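Local coordinates for methyltransferase domain-containing protein (Serratia marcescens, PDB 7CLF) that probably transfers a methyl group from S-adenosyl-L-methionine to a hydroxyl of its substrate, as a dimeric O-methyltransferase of the class I Rossmann-like fold, at residues 154-159 / 329-334; 242-247 / 274-279. All coordinates share one frame; numbering follows the deposited sequence.

Contact 1: 154-159 / 329-334; sequences APFIAG and GPRTLI. With SAH (S-adenosyl-L-homocysteine), chain D.
The guanidinium of R331 lies flat on the ring of F156, with planes only 7° apart and group centres at 4.0 Å. This stack is also an off-centre cation-pi contact: the charged end sits over the CD2–CE2 side of the ring, while the aliphatic part of the arginine takes the middle, R331 CD standing 3.7 Å from the centroid of F156 in a CH-pi contact. An extended chain from CG to NE carries the head past the ring and on to the ligand.

Two apolar contacts flank the same phenylalanine. L333 CD2 meets the edge of the F156 ring at CE1, 3.8 Å away, and P330 CG packs against F156 CB at 3.9 Å, where the loop before strand 332-337 touches helix 139-163.

The polar contacts go to S-adenosyl-L-homocysteine. R331 NH1 and NH2 each donate to its carboxylate atom O at 2.9 Å, and NH2 adds a weak bond to OXT. R331 NH1 also bonds to S274 OG, which H241 NE2 holds in turn. With one face against an aromatic ring and its edge turned to a carboxylate, the guanidinium has little freedom to rotate, and its positive charge probably helps to neutralise that carboxylate.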
loop_
_atom_site.group_PDB
_atom_site.type_symbol
_atom_site.label_atom_id
_atom_site.label_comp_id
_atom_site.label_asym_id
_atom_site.label_seq_id
_atom_site.Cartn_x
_atom_site.Cartn_y
_atom_site.Cartn_z
ATOM N N ALA A 154 22.957 9.222 -2.464
ATOM C CA ALA A 154 24.291 8.916 -2.978
ATOM C C ALA A 154 24.500 9.367 -4.421
ATOM O O ALA A 154 25.532 10.004 -4.691
ATOM C CB ALA A 154 24.577 7.423 -2.798
ATOM N N PRO A 155 23.583 9.123 -5.378
ATOM C CA PRO A 155 23.821 9.636 -6.741
ATOM C C PRO A 155 23.841 11.154 -6.850
ATOM O O PRO A 155 24.680 11.696 -7.581
ATOM C CB PRO A 155 22.667 9.012 -7.548
ATOM C CG PRO A 155 22.319 7.787 -6.793
ATOM C CD PRO A 155 22.406 8.231 -5.364
ATOM N N PHE A 156 22.934 11.861 -6.169
ATOM C CA PHE A 156 23.020 13.318 -6.116
ATOM C C PHE A 156 24.398 13.775 -5.640
ATOM O O PHE A 156 25.048 14.608 -6.280
ATOM C CB PHE A 156 21.937 13.882 -5.186
ATOM C CG PHE A 156 22.233 15.277 -4.688
ATOM C CD1 PHE A 156 22.238 16.353 -5.557
ATOM C CD2 PHE A 156 22.488 15.509 -3.349
ATOM C CE1 PHE A 156 22.508 17.628 -5.105
ATOM C CE2 PHE A 156 22.770 16.788 -2.886
ATOM C CZ PHE A 156 22.781 17.847 -3.763
ATOM N N ILE A 157 24.845 13.244 -4.499
ATOM C CA ILE A 157 26.108 13.688 -3.906
ATOM C C ILE A 157 27.256 13.471 -4.885
ATOM O O ILE A 157 28.068 14.368 -5.132
ATOM C CB ILE A 157 26.351 12.961 -2.571
ATOM C CG1 ILE A 157 25.375 13.490 -1.517
ATOM C CG2 ILE A 157 27.812 13.103 -2.117
ATOM C CD1 ILE A 157 25.258 12.599 -0.300
ATOM N N ALA A 158 27.310 12.283 -5.487
ATOM C CA ALA A 158 28.372 11.988 -6.439
ATOM C C ALA A 158 28.362 12.985 -7.585
ATOM O O ALA A 158 29.417 13.483 -7.989
ATOM C CB ALA A 158 28.230 10.558 -6.958
ATOM N N GLY A 159 27.175 13.323 -8.093
ATOM C CA GLY A 159 27.106 14.282 -9.178
ATOM C C GLY A 159 27.514 15.674 -8.740
ATOM O O GLY A 159 28.310 16.332 -9.412
ATOM N N GLY A 329 21.557 15.877 -12.947
ATOM C CA GLY A 329 21.462 15.040 -11.776
ATOM C C GLY A 329 20.035 14.929 -11.283
ATOM O O GLY A 329 19.128 15.604 -11.779
ATOM N N PRO A 330 19.816 14.075 -10.276
ATOM C CA PRO A 330 18.447 13.786 -9.821
ATOM C C PRO A 330 17.762 14.941 -9.113
ATOM O O PRO A 330 16.533 14.881 -8.930
ATOM C CB PRO A 330 18.637 12.597 -8.870
ATOM C CG PRO A 330 20.037 12.695 -8.417
ATOM C CD PRO A 330 20.823 13.276 -9.557
ATOM N N ARG A 331 18.495 15.972 -8.707
ATOM C CA ARG A 331 17.910 17.125 -8.043
ATOM C C ARG A 331 18.017 18.366 -8.919
ATOM O O ARG A 331 18.797 18.425 -9.871
ATOM C CB ARG A 331 18.592 17.387 -6.691
ATOM C CG ARG A 331 18.473 16.215 -5.712
ATOM C CD ARG A 331 18.829 16.638 -4.285
ATOM N NE ARG A 331 18.824 15.518 -3.347
ATOM C CZ ARG A 331 19.213 15.622 -2.081
ATOM N NH1 ARG A 331 19.618 16.797 -1.617
ATOM N NH2 ARG A 331 19.188 14.566 -1.283
ATOM N N THR A 332 17.204 19.363 -8.574
ATOM C CA THR A 332 17.347 20.727 -9.062
ATOM C C THR A 332 18.040 21.553 -7.982
ATOM O O THR A 332 17.657 21.478 -6.811
ATOM C CB THR A 332 15.968 21.310 -9.390
ATOM O OG1 THR A 332 15.401 20.583 -10.489
ATOM C CG2 THR A 332 16.054 22.794 -9.721
ATOM N N LEU A 333 19.077 22.308 -8.365
ATOM C CA LEU A 333 19.797 23.186 -7.445
ATOM C C LEU A 333 19.363 24.626 -7.688
ATOM O O LEU A 333 19.495 25.135 -8.808
ATOM C CB LEU A 333 21.317 23.093 -7.617
ATOM C CG LEU A 333 22.090 21.804 -7.390
ATOM C CD1 LEU A 333 23.548 22.099 -7.108
ATOM C CD2 LEU A 333 21.511 21.082 -6.260
ATOM N N ILE A 334 18.883 25.286 -6.643
ATOM C CA ILE A 334 18.535 26.699 -6.701
ATOM C C ILE A 334 19.595 27.461 -5.926
ATOM O O ILE A 334 19.947 27.078 -4.804
ATOM C CB ILE A 334 17.129 26.979 -6.138
ATOM C CG1 ILE A 334 16.092 26.062 -6.793
ATOM C CG2 ILE A 334 16.747 28.431 -6.370
ATOM C CD1 ILE A 334 15.629 24.943 -5.897
HETATM N N SAH D . 20.336 16.985 3.537
HETATM C CA SAH D . 20.133 15.537 3.516
HETATM C CB SAH D . 18.973 15.106 4.432
HETATM C CG SAH D . 17.571 15.671 4.186
HETATM S SD SAH D . 16.369 15.112 5.453
HETATM C C SAH D . 19.900 15.087 2.080
HETATM O O SAH D . 20.005 15.888 1.147
HETATM O OXT SAH D . 19.624 13.911 1.822
HETATM C "C5'" SAH D . 16.126 16.774 6.135
HETATM C "C4'" SAH D . 17.061 17.111 7.298
HETATM O "O4'" SAH D . 16.785 18.433 7.746
HETATM C "C3'" SAH D . 16.832 16.191 8.484
HETATM O "O3'" SAH D . 18.029 15.550 8.829
HETATM C "C2'" SAH D . 16.393 17.111 9.606
HETATM O "O2'" SAH D . 16.951 16.765 10.852
HETATM C "C1'" SAH D . 16.853 18.473 9.147
HETATM N N9 SAH D . 15.988 19.534 9.684
HETATM C C8 SAH D . 14.620 19.582 9.697
HETATM N N7 SAH D . 14.229 20.738 10.292
HETATM C C5 SAH D . 15.330 21.419 10.665
HETATM C C6 SAH D . 15.496 22.638 11.305
HETATM N N6 SAH D . 14.430 23.355 11.662
HETATM N N1 SAH D . 16.774 23.094 11.565
HETATM C C2 SAH D . 17.861 22.344 11.181
HETATM N N3 SAH D . 17.690 21.123 10.542
HETATM C C4 SAH D . 16.443 20.677 10.291
#

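Contact 2: 242-247 / 274-279. With SAH (S-adenosyl-L-homocysteine), chain D.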
loop_
_atom_site.group_PDB
_atom_site.type_symbol
_atom_site.label_atom_id
_atom_site.label_comp_id
_atom_site.label_asym_id
_atom_site.label_seq_id
_atom_site.Cartn_x
_atom_site.Cartn_y
_atom_site.Cartn_z
ATOM N N LEU A 242 21.418 23.555 1.583
ATOM C CA LEU A 242 20.228 23.044 2.250
ATOM C C LEU A 242 19.661 21.953 1.351
ATOM O O LEU A 242 19.093 22.254 0.299
ATOM C CB LEU A 242 19.220 24.171 2.475
ATOM C CG LEU A 242 17.933 23.822 3.203
ATOM C CD1 LEU A 242 18.249 23.525 4.654
ATOM C CD2 LEU A 242 16.957 24.972 3.069
ATOM N N GLY A 243 19.829 20.695 1.741
ATOM C CA GLY A 243 19.395 19.610 0.880
ATOM C C GLY A 243 18.156 18.874 1.338
ATOM O O GLY A 243 18.130 18.275 2.412
ATOM N N TRP A 244 17.135 18.888 0.517
ATOM C CA TRP A 244 15.920 18.090 0.808
ATOM C C TRP A 244 15.260 18.457 2.138
ATOM O O TRP A 244 14.806 17.579 2.793
ATOM C CB TRP A 244 16.225 16.601 0.663
ATOM C CG TRP A 244 15.421 16.007 -0.443
ATOM C CD1 TRP A 244 14.864 16.669 -1.492
ATOM C CD2 TRP A 244 15.023 14.638 -0.584
ATOM N NE1 TRP A 244 14.149 15.808 -2.273
ATOM C CE2 TRP A 244 14.225 14.555 -1.737
ATOM C CE3 TRP A 244 15.237 13.487 0.167
ATOM C CZ2 TRP A 244 13.666 13.357 -2.164
ATOM C CZ3 TRP A 244 14.682 12.303 -0.249
ATOM C CH2 TRP A 244 13.908 12.244 -1.399
ATOM N N MET A 245 15.255 19.733 2.505
ATOM C CA MET A 245 14.580 20.162 3.721
ATOM C C MET A 245 13.414 21.111 3.486
ATOM O O MET A 245 12.460 21.089 4.262
ATOM C CB MET A 245 15.567 20.835 4.687
ATOM C CG MET A 245 15.124 20.725 6.128
ATOM S SD MET A 245 15.517 22.217 7.028
ATOM C CE MET A 245 14.686 23.344 5.940
ATOM N N LEU A 246 13.459 21.933 2.438
ATOM C CA LEU A 246 12.391 22.895 2.210
ATOM C C LEU A 246 11.035 22.209 2.082
ATOM O O LEU A 246 10.030 22.701 2.610
ATOM C CB LEU A 246 12.709 23.736 0.973
ATOM C CG LEU A 246 13.862 24.719 1.228
ATOM C CD1 LEU A 246 14.127 25.602 0.024
ATOM C CD2 LEU A 246 13.549 25.571 2.446
ATOM N N HIS A 247 10.992 21.051 1.416
ATOM C CA HIS A 247 9.729 20.357 1.185
ATOM C C HIS A 247 9.126 19.781 2.457
ATOM O O HIS A 247 7.993 19.298 2.419
ATOM C CB HIS A 247 9.926 19.235 0.164
ATOM C CG HIS A 247 10.803 18.123 0.644
ATOM N ND1 HIS A 247 11.993 17.801 0.032
ATOM C CD2 HIS A 247 10.670 17.261 1.679
ATOM C CE1 HIS A 247 12.554 16.786 0.666
ATOM N NE2 HIS A 247 11.771 16.439 1.668
ATOM N N SER A 274 18.876 22.213 -2.715
ATOM C CA SER A 274 18.653 21.113 -3.640
ATOM C C SER A 274 17.352 20.410 -3.276
ATOM O O SER A 274 17.144 20.021 -2.123
ATOM C CB SER A 274 19.827 20.120 -3.650
ATOM O OG SER A 274 20.107 19.571 -2.384
ATOM N N GLU A 275 16.481 20.263 -4.264
ATOM C CA GLU A 275 15.170 19.670 -4.068
ATOM C C GLU A 275 14.866 18.788 -5.270
ATOM O O GLU A 275 15.631 18.739 -6.236
ATOM C CB GLU A 275 14.101 20.758 -3.880
ATOM C CG GLU A 275 14.282 21.584 -2.619
ATOM C CD GLU A 275 13.675 20.906 -1.404
ATOM O OE1 GLU A 275 12.503 20.486 -1.481
ATOM O OE2 GLU A 275 14.360 20.778 -0.377
ATOM N N THR A 276 13.748 18.067 -5.203
ATOM C CA THR A 276 13.257 17.266 -6.330
ATOM C C THR A 276 11.912 17.856 -6.713
ATOM O O THR A 276 10.862 17.391 -6.241
ATOM C CB THR A 276 13.129 15.779 -5.993
ATOM O OG1 THR A 276 12.275 15.606 -4.855
ATOM C CG2 THR A 276 14.486 15.168 -5.713
ATOM N N PRO A 277 11.894 18.881 -7.555
ATOM C CA PRO A 277 10.678 19.663 -7.754
ATOM C C PRO A 277 9.689 18.983 -8.691
ATOM O O PRO A 277 10.027 18.089 -9.466
ATOM C CB PRO A 277 11.204 20.960 -8.373
ATOM C CG PRO A 277 12.438 20.547 -9.105
ATOM C CD PRO A 277 13.027 19.394 -8.348
ATOM N N LEU A 278 8.441 19.438 -8.608
ATOM C CA LEU A 278 7.485 19.066 -9.640
ATOM C C LEU A 278 7.892 19.707 -10.967
ATOM O O LEU A 278 8.595 20.724 -11.004
ATOM C CB LEU A 278 6.070 19.503 -9.256
ATOM C CG LEU A 278 5.478 18.864 -8.001
ATOM C CD1 LEU A 278 4.303 19.704 -7.565
ATOM C CD2 LEU A 278 5.044 17.430 -8.282
ATOM N N ASN A 279 7.450 19.094 -12.069
ATOM C CA ASN A 279 7.788 19.644 -13.372
ATOM C C ASN A 279 7.062 20.976 -13.599
ATOM O O ASN A 279 6.185 21.387 -12.827
ATOM C CB ASN A 279 7.502 18.633 -14.489
ATOM C CG ASN A 279 6.092 18.070 -14.441
ATOM O OD1 ASN A 279 5.198 18.653 -13.834
ATOM N ND2 ASN A 279 5.888 16.925 -15.090
HETATM N N SAH D . 20.336 16.985 3.537
HETATM C CA SAH D . 20.133 15.537 3.516
HETATM C CB SAH D . 18.973 15.106 4.432
HETATM C CG SAH D . 17.571 15.671 4.186
HETATM S SD SAH D . 16.369 15.112 5.453
HETATM C C SAH D . 19.900 15.087 2.080
HETATM O O SAH D . 20.005 15.888 1.147
HETATM O OXT SAH D . 19.624 13.911 1.822
HETATM C "C5'" SAH D . 16.126 16.774 6.135
HETATM C "C4'" SAH D . 17.061 17.111 7.298
HETATM O "O4'" SAH D . 16.785 18.433 7.746
HETATM C "C3'" SAH D . 16.832 16.191 8.484
HETATM O "O3'" SAH D . 18.029 15.550 8.829
HETATM C "C2'" SAH D . 16.393 17.111 9.606
HETATM O "O2'" SAH D . 16.951 16.765 10.852
HETATM C "C1'" SAH D . 16.853 18.473 9.147
HETATM N N9 SAH D . 15.988 19.534 9.684
HETATM C C8 SAH D . 14.620 19.582 9.697
HETATM N N7 SAH D . 14.229 20.738 10.292
HETATM C C5 SAH D . 15.330 21.419 10.665
HETATM C C6 SAH D . 15.496 22.638 11.305
HETATM N N6 SAH D . 14.430 23.355 11.662
HETATM N N1 SAH D . 16.774 23.094 11.565
HETATM C C2 SAH D . 17.861 22.344 11.181
HETATM N N3 SAH D . 17.690 21.123 10.542
HETATM C C4 SAH D . 16.443 20.677 10.291
HETATM O O HOH W 1 16.131 21.987 0.970
#
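A bend at chi2 (-84°) folds E275 back from the end of its strand, placing its carboxylate against the backbone of 245-247, where the loop passes into a 3-10 segment, while H247, with CG between its own backbone N and carbonyl carbon (chi1 66°), swings its imidazole round to meet it. E275 OE1 lies at the edge of that ring and takes a weak bond from H247 ND1 at 3.1 Å, with ring and carboxylate planes 53° apart; H247 N adds another weak one. The second oxygen, OE2, accepts weakly from L246 N. A water beside it accepts from M245 N at 2.9 Å and donates weakly to L242 O. Though each direct bond is weak, together they probably help to position H247, the predicted proton acceptor.

The two strands are neighbours in a right-handed beta-alpha-beta unit of the Rossmann-like methyltransferase sheet, joined through helix 251-264. They pair in parallel: S274 N donates to L242 O at 3.0 Å, and W244 N to S274 O at 2.9 Å.

Past the strand ends, T276 OG1 lies at the edge of the W244 indole, in its plane, 3.2 Å from NE1, with CG2 also close by. On the ligand side, G243 O accepts from the amino N of S-adenosyl-L-homocysteine at 2.8 Å, and M245 CG approaches O4' of its ribose, its SD reaching the adenine near C4 and C5.

In the fold
Contacts 1 and 2 lie with their centres about 11 Å apart and meet where strands 332-337 and 270-275 run antiparallel in one sheet; T332 N is 2.9 Å from E275 O, a probable hydrogen bond. A second tie is made by side chains, L333 CD2 packing on S274 CB at 3.3 Å. Along the sequence, contact 2 is nested inside the loop that contact 1 closes. Both bond to the amino-acid end of S-adenosyl-L-homocysteine, at different groups, and E199 and D226 are among the other residues that bind the ligand. W244 makes a cation-pi contact with R331, whose side chain is about 7 Å from that of H247, consistent with the ligand's amino-acid end and the predicted base lying in one pocket.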